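Local coordinates for Bis(5'-nucleosyl)-tetraphosphatase [asymmetrical] (Caenorhabditis elegans, PDB 1KTG), which hydrolyses diadenosine tetraphosphate asymmetrically to AMP and ATP, using divalent metal ions as cofactors, at residues G7-R12 and W32-G37; F20-A25 and K108-E113; E55-T60 and D96-S101. One frame throughout, in Å; residues are numbered along the deposited sequence.

From the N terminus, the chain runs through Gly7-Arg12, turns back along 20-25, and returns at 32-37 to close interaction 1, a short loop made mostly of strand. Interaction 2 has already opened at 20-25, so the two cross; it closes only at 108-113, where the strand 104-110 joins the sheet beside 17-25. Within that long loop interaction 3 is nested: the end of helix 45-57 meets the loop that follows strand 81-92. Glu56 of interaction 3 and Lys36 of interaction 1 hold the same magnesium ion, while Leu21 of interaction 2 packs on Val98 and Ile59 of interaction 3, tying the helix end to the sheet.

Interaction 1. Residues G7-R12 and W32-G37; sequences GLVIYR and WTPPKG. With MG (magnesium ion), chain F; AMP (adenosine monophosphate), chain J.
Gly7 and Lys36 form an antiparallel non-hydrogen-bonded pair with their CA atoms just 3.7 Å apart, and beside it Leu8 N donates to Pro35 O (3.1 Å). The same oxygen receives a CA-H...O contact from Gly7. So close an approach depends on the glycine, because a CB at this position would run into both Pro35 O and Lys36 CB. Further along, the two prolines have no N-H to offer, and carbon takes over: Pro34 CB lies 3.3 Å from Leu8 O, and the Pro35 ring brings CD to the same carbonyl. The Pro34 ring runs alongside Val9, with CG 4.1 Å from Val9 CG2, whereas Pro35 meets Ile10 at about a right angle, CG against CG1.

Lys36 turns this junction into part of the active site. Its CB rests on Gly7 CA, but CG is wedged between the backbone N and carbonyl carbon (chi1 64°), and bends at chi2 and chi4 lead the chain away to the nucleotide. There NZ bonds to AMP O1P at 2.6 Å. Thr33 OG1 and a metal-bound water, 2.9 Å from Lys36 NZ, also accept from this ammonium, and the threonine hydroxyl in turn donates to Pro34 O, which fixes its rotation. Meanwhile Lys36 O binds magnesium at 2.0 Å, a site that Glu56 shares, so one residue serves the phosphate with its side chain and the metal with its backbone.

The arrangement belongs to the alpha/beta/alpha sandwich of Nudix hydrolases. Leu8 and Pro35 pack on helix 45-57, Val9 and Pro34 on helix 122-137, while strand 81-92 continues the sheet through backbone hydrogen bonds between Trp88 and both Gly7 and Val9.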
loop_
_atom_site.group_PDB
_atom_site.type_symbol
_atom_site.label_atom_id
_atom_site.label_comp_id
_atom_site.label_asym_id
_atom_site.label_seq_id
_atom_site.Cartn_x
_atom_site.Cartn_y
_atom_site.Cartn_z
ATOM N N GLY A 7 0.644 -1.050 -6.105
ATOM C CA GLY A 7 -0.330 -0.787 -5.080
ATOM C C GLY A 7 -0.312 0.655 -4.663
ATOM O O GLY A 7 0.341 1.494 -5.282
ATOM N N LEU A 8 -1.042 0.937 -3.593
ATOM C CA LEU A 8 -1.164 2.277 -3.076
ATOM C C LEU A 8 -0.853 2.284 -1.588
ATOM O O LEU A 8 -1.393 1.485 -0.832
ATOM C CB LEU A 8 -2.588 2.803 -3.301
ATOM C CG LEU A 8 -3.037 2.975 -4.758
ATOM C CD1 LEU A 8 -4.441 3.524 -4.845
ATOM C CD2 LEU A 8 -2.062 3.843 -5.542
ATOM N N VAL A 9 0.071 3.150 -1.195
ATOM C CA VAL A 9 0.344 3.379 0.212
ATOM C C VAL A 9 -0.749 4.351 0.629
ATOM O O VAL A 9 -0.672 5.544 0.370
ATOM C CB VAL A 9 1.740 3.961 0.445
ATOM C CG1 VAL A 9 1.918 4.401 1.911
ATOM C CG2 VAL A 9 2.799 2.935 0.087
ATOM N N ILE A 10 -1.812 3.800 1.193
ATOM C CA ILE A 10 -2.927 4.596 1.673
ATOM C C ILE A 10 -2.607 5.169 3.043
ATOM O O ILE A 10 -2.124 4.449 3.917
ATOM C CB ILE A 10 -4.162 3.710 1.829
ATOM C CG1 ILE A 10 -4.506 2.996 0.512
ATOM C CG2 ILE A 10 -5.327 4.535 2.391
ATOM C CD1 ILE A 10 -4.844 3.905 -0.622
ATOM N N TYR A 11 -2.884 6.455 3.226
ATOM C CA TYR A 11 -2.746 7.084 4.534
ATOM C C TYR A 11 -3.977 7.904 4.825
ATOM O O TYR A 11 -4.754 8.257 3.923
ATOM C CB TYR A 11 -1.506 7.978 4.621
ATOM C CG TYR A 11 -1.617 9.314 3.909
ATOM C CD1 TYR A 11 -1.867 10.482 4.617
ATOM C CD2 TYR A 11 -1.448 9.410 2.538
ATOM C CE1 TYR A 11 -1.964 11.711 3.977
ATOM C CE2 TYR A 11 -1.537 10.634 1.889
ATOM C CZ TYR A 11 -1.795 11.780 2.606
ATOM O OH TYR A 11 -1.882 13.006 1.953
ATOM N N ARG A 12 -4.149 8.206 6.102
ATOM C CA ARG A 12 -5.185 9.108 6.536
ATOM C C ARG A 12 -4.589 10.018 7.592
ATOM O O ARG A 12 -3.477 9.780 8.088
ATOM C CB ARG A 12 -6.384 8.347 7.095
ATOM C CG ARG A 12 -6.154 7.757 8.482
ATOM C CD ARG A 12 -7.308 6.905 8.980
ATOM N NE ARG A 12 -7.049 6.375 10.317
ATOM C CZ ARG A 12 -7.888 5.616 10.995
ATOM N NH1 ARG A 12 -9.079 5.293 10.474
ATOM N NH2 ARG A 12 -7.549 5.201 12.208
ATOM N N TRP A 32 2.484 -8.237 6.236
ATOM C CA TRP A 32 1.667 -7.049 6.100
ATOM C C TRP A 32 2.203 -6.104 5.020
ATOM O O TRP A 32 3.382 -5.784 5.002
ATOM C CB TRP A 32 1.687 -6.279 7.427
ATOM C CG TRP A 32 1.118 -6.973 8.641
ATOM C CD1 TRP A 32 1.690 -7.980 9.368
ATOM C CD2 TRP A 32 -0.114 -6.663 9.298
ATOM N NE1 TRP A 32 0.883 -8.324 10.428
ATOM C CE2 TRP A 32 -0.233 -7.528 10.407
ATOM C CE3 TRP A 32 -1.137 -5.741 9.059
ATOM C CZ2 TRP A 32 -1.326 -7.500 11.258
ATOM C CZ3 TRP A 32 -2.216 -5.714 9.900
ATOM C CH2 TRP A 32 -2.305 -6.584 10.994
ATOM N N THR A 33 1.323 -5.649 4.137
ATOM C CA THR A 33 1.688 -4.669 3.116
ATOM C C THR A 33 0.487 -3.774 2.896
ATOM O O THR A 33 -0.619 -4.102 3.330
ATOM C CB THR A 33 2.029 -5.325 1.765
ATOM O OG1 THR A 33 0.816 -5.699 1.099
ATOM C CG2 THR A 33 2.829 -6.621 1.917
ATOM N N PRO A 34 0.684 -2.643 2.227
ATOM C CA PRO A 34 -0.454 -1.824 1.818
ATOM C C PRO A 34 -1.178 -2.600 0.725
ATOM O O PRO A 34 -0.641 -3.616 0.279
ATOM C CB PRO A 34 0.203 -0.549 1.253
ATOM C CG PRO A 34 1.604 -0.581 1.764
ATOM C CD PRO A 34 1.964 -2.041 1.826
ATOM N N PRO A 35 -2.363 -2.167 0.313
ATOM C CA PRO A 35 -3.095 -2.870 -0.742
ATOM C C PRO A 35 -2.251 -2.892 -2.000
ATOM O O PRO A 35 -1.759 -1.852 -2.398
ATOM C CB PRO A 35 -4.351 -2.013 -0.937
ATOM C CG PRO A 35 -4.443 -1.162 0.317
ATOM C CD PRO A 35 -3.077 -0.975 0.793
ATOM N N LYS A 36 -2.073 -4.059 -2.615
ATOM C CA LYS A 36 -1.236 -4.159 -3.813
ATOM C C LYS A 36 -1.389 -5.523 -4.458
ATOM O O LYS A 36 -1.769 -6.483 -3.803
ATOM C CB LYS A 36 0.235 -3.931 -3.463
ATOM C CG LYS A 36 0.816 -4.979 -2.540
ATOM C CD LYS A 36 1.505 -6.109 -3.281
ATOM C CE LYS A 36 2.325 -7.002 -2.333
ATOM N NZ LYS A 36 1.509 -7.721 -1.295
ATOM N N GLY A 37 -1.066 -5.623 -5.736
ATOM C CA GLY A 37 -1.197 -6.898 -6.411
ATOM C C GLY A 37 -0.578 -6.909 -7.792
ATOM O O GLY A 37 -0.039 -5.917 -8.270
HETATM MG MG MG F . -2.311 -8.269 -2.997
HETATM P P AMP J . 3.744 -10.470 -1.655
HETATM O O1P AMP J . 3.194 -9.568 -0.568
HETATM O O2P AMP J . 4.585 -9.675 -2.629
HETATM O O3P AMP J . 2.622 -11.290 -2.221
HETATM O "O5'" AMP J . 4.731 -11.495 -0.901
HETATM C "C5'" AMP J . 5.357 -12.568 -1.597
HETATM C "C4'" AMP J . 6.466 -13.116 -0.718
HETATM O "O4'" AMP J . 7.476 -12.118 -0.620
HETATM C "C3'" AMP J . 5.984 -13.417 0.693
HETATM O "O3'" AMP J . 6.548 -14.645 1.129
HETATM C "C2'" AMP J . 6.461 -12.240 1.529
HETATM O "O2'" AMP J . 6.915 -12.626 2.818
HETATM C "C1'" AMP J . 7.613 -11.656 0.726
HETATM N N9 AMP J . 7.675 -10.175 0.733
HETATM C C8 AMP J . 6.651 -9.294 0.713
HETATM N N7 AMP J . 7.135 -8.027 0.722
HETATM C C5 AMP J . 8.464 -8.083 0.740
HETATM C C6 AMP J . 9.563 -7.097 0.755
HETATM N N6 AMP J . 9.293 -5.768 0.756
HETATM N N1 AMP J . 10.823 -7.559 0.776
HETATM C C2 AMP J . 11.096 -8.881 0.777
HETATM N N3 AMP J . 10.131 -9.828 0.762
HETATM C C4 AMP J . 8.830 -9.497 0.748
HETATM O O HOH W 1 -1.722 -7.341 -1.176
HETATM O O HOH W 2 -0.387 -9.115 -3.065
HETATM O O HOH W 3 -2.949 -9.992 -1.908
#

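Interaction 2. Residues F20-A25 and K108-E113; sequences FLLLQA and KWCELE. With MG (magnesium ion), chain E.
Leu21 lies across one face of the Trp109 indole, and its path can be followed outward atom by atom. CB sits above the six-membered ring in a CH-pi contact, 3.8 Å from the centroid and 17° off the normal, nearest to CZ3 and CH2. The torsion that sets CG opposite the backbone N (chi1 179°) carries the branch along the indole, and CD1 comes down over its centre, 3.8 Å from Trp109 CE2 and also near Lys108 O. CD2 leaves the ring for Val98 and Ile59. On the opposite face of the indole Arg12 makes a cation-pi contact, so the ring is held between an aliphatic branch and a guanidinium group. An alanine in place of Trp109 would probably leave Leu21 without its flat cover and the Arg12 charge without its aromatic partner.

Behind these side chains the strands pair antiparallel. Phe20 and Cys110 exchange two backbone hydrogen bonds, the shorter from Phe20 N to Cys110 O at 2.7 Å, and Leu22 and Lys108 exchange two more. On the sheet face that carries Phe20, Leu22 and Cys110, Leu22 CD1 reaches Cys110 SG at 4.0 Å. Phe20 turns an edge to Cys110 O and runs side by side with Leu112, in the first turn of helix 112-119, with CE1 4.1 Å from Leu112 CD1.

Chemically, backbone bonds set the register and mostly apolar side chains pack on both faces, with charge at the rim: Arg12 over the indole, Lys108 NZ with Asp114, and Glu111 OE2 on a peripheral magnesium ion.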
loop_
_atom_site.group_PDB
_atom_site.type_symbol
_atom_site.label_atom_id
_atom_site.label_comp_id
_atom_site.label_asym_id
_atom_site.label_seq_id
_atom_site.Cartn_x
_atom_site.Cartn_y
_atom_site.Cartn_z
ATOM N N PHE A 20 -0.815 5.068 8.294
ATOM C CA PHE A 20 -0.750 4.246 7.073
ATOM C C PHE A 20 -1.551 2.941 7.213
ATOM O O PHE A 20 -1.505 2.270 8.263
ATOM C CB PHE A 20 0.713 3.900 6.752
ATOM C CG PHE A 20 1.579 5.107 6.530
ATOM C CD1 PHE A 20 2.309 5.641 7.569
ATOM C CD2 PHE A 20 1.618 5.731 5.292
ATOM C CE1 PHE A 20 3.093 6.770 7.384
ATOM C CE2 PHE A 20 2.403 6.858 5.094
ATOM C CZ PHE A 20 3.132 7.378 6.153
ATOM N N LEU A 21 -2.263 2.561 6.156
ATOM C CA LEU A 21 -3.066 1.344 6.183
ATOM C C LEU A 21 -2.246 0.122 5.767
ATOM O O LEU A 21 -1.657 0.101 4.696
ATOM C CB LEU A 21 -4.290 1.474 5.267
ATOM C CG LEU A 21 -5.215 0.246 5.184
ATOM C CD1 LEU A 21 -5.855 -0.077 6.532
ATOM C CD2 LEU A 21 -6.285 0.414 4.103
ATOM N N LEU A 22 -2.196 -0.878 6.634
ATOM C CA LEU A 22 -1.537 -2.131 6.314
ATOM C C LEU A 22 -2.556 -3.255 6.405
ATOM O O LEU A 22 -3.452 -3.229 7.276
ATOM C CB LEU A 22 -0.360 -2.401 7.252
ATOM C CG LEU A 22 0.815 -1.430 7.132
ATOM C CD1 LEU A 22 1.889 -1.808 8.140
ATOM C CD2 LEU A 22 1.397 -1.422 5.731
ATOM N N LEU A 23 -2.395 -4.237 5.512
ATOM C CA LEU A 23 -3.248 -5.428 5.431
ATOM C C LEU A 23 -2.428 -6.699 5.688
ATOM O O LEU A 23 -1.311 -6.861 5.191
ATOM C CB LEU A 23 -3.887 -5.541 4.049
ATOM C CG LEU A 23 -4.547 -4.303 3.457
ATOM C CD1 LEU A 23 -5.092 -4.649 2.078
ATOM C CD2 LEU A 23 -5.655 -3.784 4.358
ATOM N N GLN A 24 -2.993 -7.603 6.467
ATOM C CA GLN A 24 -2.311 -8.833 6.806
ATOM C C GLN A 24 -2.807 -9.966 5.914
ATOM O O GLN A 24 -4.008 -10.267 5.872
ATOM C CB GLN A 24 -2.531 -9.174 8.276
ATOM C CG GLN A 24 -1.609 -10.248 8.763
ATOM C CD GLN A 24 -1.977 -10.766 10.133
ATOM O OE1 GLN A 24 -3.150 -10.758 10.514
ATOM N NE2 GLN A 24 -0.978 -11.237 10.872
ATOM N N ALA A 25 -1.874 -10.588 5.197
ATOM C CA ALA A 25 -2.199 -11.671 4.281
ATOM C C ALA A 25 -2.844 -12.826 5.024
ATOM O O ALA A 25 -2.461 -13.149 6.141
ATOM C CB ALA A 25 -0.955 -12.153 3.578
ATOM N N LYS A 108 -4.625 -2.712 9.947
ATOM C CA LYS A 108 -4.312 -1.787 11.031
ATOM C C LYS A 108 -3.960 -0.429 10.462
ATOM O O LYS A 108 -3.311 -0.329 9.417
ATOM C CB LYS A 108 -3.146 -2.295 11.875
ATOM C CG LYS A 108 -2.984 -1.547 13.196
ATOM C CD LYS A 108 -1.863 -2.148 14.045
ATOM C CE LYS A 108 -1.575 -1.355 15.314
ATOM N NZ LYS A 108 -0.260 -1.768 15.936
ATOM N N TRP A 109 -4.419 0.620 11.131
ATOM C CA TRP A 109 -4.008 1.971 10.758
ATOM C C TRP A 109 -2.814 2.278 11.655
ATOM O O TRP A 109 -2.944 2.327 12.877
ATOM C CB TRP A 109 -5.140 2.965 10.972
ATOM C CG TRP A 109 -6.187 2.896 9.905
ATOM C CD1 TRP A 109 -7.398 2.282 9.980
ATOM C CD2 TRP A 109 -6.115 3.483 8.604
ATOM N NE1 TRP A 109 -8.084 2.446 8.801
ATOM C CE2 TRP A 109 -7.313 3.183 7.941
ATOM C CE3 TRP A 109 -5.146 4.234 7.927
ATOM C CZ2 TRP A 109 -7.576 3.611 6.638
ATOM C CZ3 TRP A 109 -5.415 4.661 6.632
ATOM C CH2 TRP A 109 -6.617 4.345 6.006
ATOM N N CYS A 110 -1.652 2.490 11.046
ATOM C CA CYS A 110 -0.406 2.599 11.789
ATOM C C CYS A 110 0.353 3.900 11.617
ATOM O O CYS A 110 0.562 4.348 10.498
ATOM C CB CYS A 110 0.554 1.496 11.338
ATOM S SG CYS A 110 -0.173 -0.147 11.150
ATOM N N GLU A 111 0.791 4.466 12.741
ATOM C CA GLU A 111 1.723 5.584 12.726
ATOM C C GLU A 111 3.048 5.090 12.115
ATOM O O GLU A 111 3.344 3.894 12.119
ATOM C CB GLU A 111 1.928 6.150 14.127
ATOM C CG GLU A 111 0.714 6.892 14.648
ATOM C CD GLU A 111 0.943 7.498 16.023
ATOM O OE1 GLU A 111 2.071 7.963 16.277
ATOM O OE2 GLU A 111 -0.009 7.526 16.831
ATOM N N LEU A 112 3.830 6.010 11.573
ATOM C CA LEU A 112 5.040 5.657 10.828
ATOM C C LEU A 112 5.940 4.570 11.434
ATOM O O LEU A 112 6.293 3.606 10.768
ATOM C CB LEU A 112 5.877 6.907 10.590
ATOM C CG LEU A 112 7.213 6.636 9.894
ATOM C CD1 LEU A 112 6.996 6.110 8.481
ATOM C CD2 LEU A 112 8.041 7.896 9.878
ATOM N N GLU A 113 6.344 4.738 12.684
ATOM C CA GLU A 113 7.283 3.789 13.265
ATOM C C GLU A 113 6.679 2.398 13.431
ATOM O O GLU A 113 7.347 1.389 13.199
ATOM C CB GLU A 113 7.813 4.326 14.580
ATOM C CG GLU A 113 8.645 5.598 14.400
ATOM C CD GLU A 113 9.861 5.419 13.496
ATOM O OE1 GLU A 113 10.380 4.283 13.364
ATOM O OE2 GLU A 113 10.309 6.431 12.915
HETATM MG MG MG E . -1.967 7.002 17.161
HETATM O O HOH W 4 -2.763 8.337 15.626
HETATM O O HOH W 5 -2.110 5.503 15.620
#

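Interaction 3. Residues E55-T60 and D96-S101; sequences EEANIT and DDVQLS. With MG (magnesium ion), chain I; MG (magnesium ion), chain F.
Asn58 and Gln99 run side by side and point the same way, with their amide planes turned 60° apart, so the two groups brush past each other instead of lying flush. Asn58 OD1 comes 3.6 Å from Gln99 NE2, and lower down the CB atoms meet. Asn58, the first residue to leave the helix, has positive phi, and its CB points toward the loop. Beneath the pair, Gln99 N donates to Ala57 O at 3.1 Å; the bond is straight at the hydrogen, but the donor stands 58° above the carbonyl plane.

Ser101 faces the last turn of the helix, where its CB touches Glu55 O at 3.5 Å. Two waters bridge the segments: one donates to both Glu55 O and Gln99 O, the other donates to Glu56 O and accepts from Ser101 N. Carbonyls that run out of helical partners are thus satisfied by the facing loop and its solvent.

This helix end carries two glutamates of the Nudix box, Glu55 and Glu56, and their side chains head for the metals. Glu56, extended beyond a CG set beside the backbone N (chi1 -61°), directs its carboxylate away from the loop; OE2 bridges two magnesium ions, each 2.1 Å from it, while OE1 accepts from a water on one of them. Glu52 and Glu103 join Glu56 in binding magnesium. Glu55 reaches the cluster indirectly, its OE1 taking a hydrogen bond from a magnesium-bound water and its OE2 a salt bridge from Arg51.

Toward the sheet, Val98 spreads its methyls between Ala57 in the last helical turn and Ile59 just beyond it: CG1 lies 4.3 Å from Ala57 CB, and CG2 meets Ile59 CD1. Leu100, beyond it, sends CD2 to Glu56 O and packs on Leu23 and Trp107.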
loop_
_atom_site.group_PDB
_atom_site.type_symbol
_atom_site.label_atom_id
_atom_site.label_comp_id
_atom_site.label_asym_id
_atom_site.label_seq_id
_atom_site.Cartn_x
_atom_site.Cartn_y
_atom_site.Cartn_z
ATOM N N GLU A 55 -10.177 -3.951 -4.614
ATOM C CA GLU A 55 -10.412 -5.360 -4.299
ATOM C C GLU A 55 -10.049 -5.745 -2.874
ATOM O O GLU A 55 -10.793 -6.483 -2.227
ATOM C CB GLU A 55 -9.616 -6.273 -5.245
ATOM C CG GLU A 55 -10.176 -6.380 -6.655
ATOM C CD GLU A 55 -9.300 -7.210 -7.579
ATOM O OE1 GLU A 55 -8.317 -7.810 -7.101
ATOM O OE2 GLU A 55 -9.577 -7.249 -8.791
ATOM N N GLU A 56 -8.902 -5.269 -2.399
ATOM C CA GLU A 56 -8.374 -5.727 -1.116
ATOM C C GLU A 56 -8.848 -4.936 0.100
ATOM O O GLU A 56 -8.893 -5.472 1.214
ATOM C CB GLU A 56 -6.843 -5.762 -1.168
ATOM C CG GLU A 56 -6.312 -6.708 -2.239
ATOM C CD GLU A 56 -4.801 -6.809 -2.268
ATOM O OE1 GLU A 56 -4.110 -6.028 -1.572
ATOM O OE2 GLU A 56 -4.296 -7.706 -2.980
ATOM N N ALA A 57 -9.177 -3.662 -0.095
ATOM C CA ALA A 57 -9.567 -2.820 1.037
ATOM C C ALA A 57 -10.924 -2.150 0.860
ATOM O O ALA A 57 -11.398 -1.473 1.768
ATOM C CB ALA A 57 -8.504 -1.791 1.295
ATOM N N ASN A 58 -11.540 -2.337 -0.302
ATOM C CA ASN A 58 -12.846 -1.757 -0.605
ATOM C C ASN A 58 -12.802 -0.226 -0.611
ATOM O O ASN A 58 -13.767 0.433 -0.225
ATOM C CB ASN A 58 -13.913 -2.267 0.367
ATOM C CG ASN A 58 -15.303 -2.264 -0.229
ATOM O OD1 ASN A 58 -16.293 -2.226 0.497
ATOM N ND2 ASN A 58 -15.393 -2.325 -1.546
ATOM N N ILE A 59 -11.661 0.315 -1.044
ATOM C CA ILE A 59 -11.479 1.752 -1.210
ATOM C C ILE A 59 -11.405 2.042 -2.711
ATOM O O ILE A 59 -10.553 1.479 -3.427
ATOM C CB ILE A 59 -10.206 2.226 -0.517
ATOM C CG1 ILE A 59 -10.328 2.026 0.993
ATOM C CG2 ILE A 59 -9.949 3.689 -0.834
ATOM C CD1 ILE A 59 -9.022 2.181 1.760
ATOM N N THR A 60 -12.289 2.929 -3.161
ATOM C CA THR A 60 -12.395 3.318 -4.561
ATOM C C THR A 60 -11.515 4.521 -4.891
ATOM O O THR A 60 -11.092 5.281 -4.011
ATOM C CB THR A 60 -13.844 3.681 -4.931
ATOM O OG1 THR A 60 -14.193 4.955 -4.360
ATOM C CG2 THR A 60 -14.860 2.695 -4.338
ATOM N N ASP A 96 -13.911 6.596 5.608
ATOM C CA ASP A 96 -14.402 5.389 4.982
ATOM C C ASP A 96 -13.899 4.158 5.708
ATOM O O ASP A 96 -12.829 4.164 6.333
ATOM C CB ASP A 96 -13.954 5.345 3.533
ATOM C CG ASP A 96 -14.530 6.471 2.714
ATOM O OD1 ASP A 96 -15.672 6.915 2.995
ATOM O OD2 ASP A 96 -13.923 6.965 1.751
ATOM N N ASP A 97 -14.670 3.093 5.569
ATOM C CA ASP A 97 -14.429 1.851 6.263
ATOM C C ASP A 97 -13.801 0.817 5.354
ATOM O O ASP A 97 -14.267 0.542 4.242
ATOM C CB ASP A 97 -15.739 1.318 6.824
ATOM C CG ASP A 97 -16.323 2.223 7.881
ATOM O OD1 ASP A 97 -15.546 2.888 8.593
ATOM O OD2 ASP A 97 -17.539 2.351 8.070
ATOM N N VAL A 98 -12.726 0.257 5.866
ATOM C CA VAL A 98 -11.982 -0.777 5.196
ATOM C C VAL A 98 -12.741 -2.093 5.315
ATOM O O VAL A 98 -13.289 -2.405 6.368
ATOM C CB VAL A 98 -10.620 -0.923 5.855
ATOM C CG1 VAL A 98 -9.916 -2.185 5.385
ATOM C CG2 VAL A 98 -9.784 0.311 5.575
ATOM N N GLN A 99 -12.765 -2.848 4.221
ATOM C CA GLN A 99 -13.376 -4.162 4.187
ATOM C C GLN A 99 -12.424 -5.055 3.404
ATOM O O GLN A 99 -11.910 -4.652 2.356
ATOM C CB GLN A 99 -14.745 -4.128 3.525
ATOM C CG GLN A 99 -15.839 -3.647 4.451
ATOM C CD GLN A 99 -17.187 -3.551 3.767
ATOM O OE1 GLN A 99 -17.916 -2.570 3.951
ATOM N NE2 GLN A 99 -17.519 -4.563 2.974
ATOM N N LEU A 100 -12.199 -6.256 3.918
ATOM C CA LEU A 100 -11.235 -7.162 3.324
ATOM C C LEU A 100 -11.874 -8.198 2.420
ATOM O O LEU A 100 -13.079 -8.449 2.469
ATOM C CB LEU A 100 -10.454 -7.894 4.421
ATOM C CG LEU A 100 -9.773 -7.036 5.497
ATOM C CD1 LEU A 100 -9.009 -7.940 6.490
ATOM C CD2 LEU A 100 -8.829 -6.022 4.871
ATOM N N SER A 101 -11.016 -8.799 1.603
ATOM C CA SER A 101 -11.377 -9.890 0.720
ATOM C C SER A 101 -10.710 -11.145 1.285
ATOM O O SER A 101 -10.057 -11.080 2.321
ATOM C CB SER A 101 -10.858 -9.607 -0.686
ATOM O OG SER A 101 -9.451 -9.729 -0.725
HETATM MG MG MG I . -4.954 -8.837 -4.612
HETATM MG MG MG F . -2.311 -8.269 -2.997
HETATM O O HOH W 6 -12.521 -5.781 -0.092
HETATM O O HOH W 7 -7.113 -8.523 -4.669
HETATM O O HOH W 8 -8.222 -8.209 0.993
HETATM O O HOH W 1 -1.722 -7.341 -1.176
HETATM O O HOH W 2 -0.387 -9.115 -3.065
HETATM O O HOH W 3 -2.949 -9.992 -1.908
#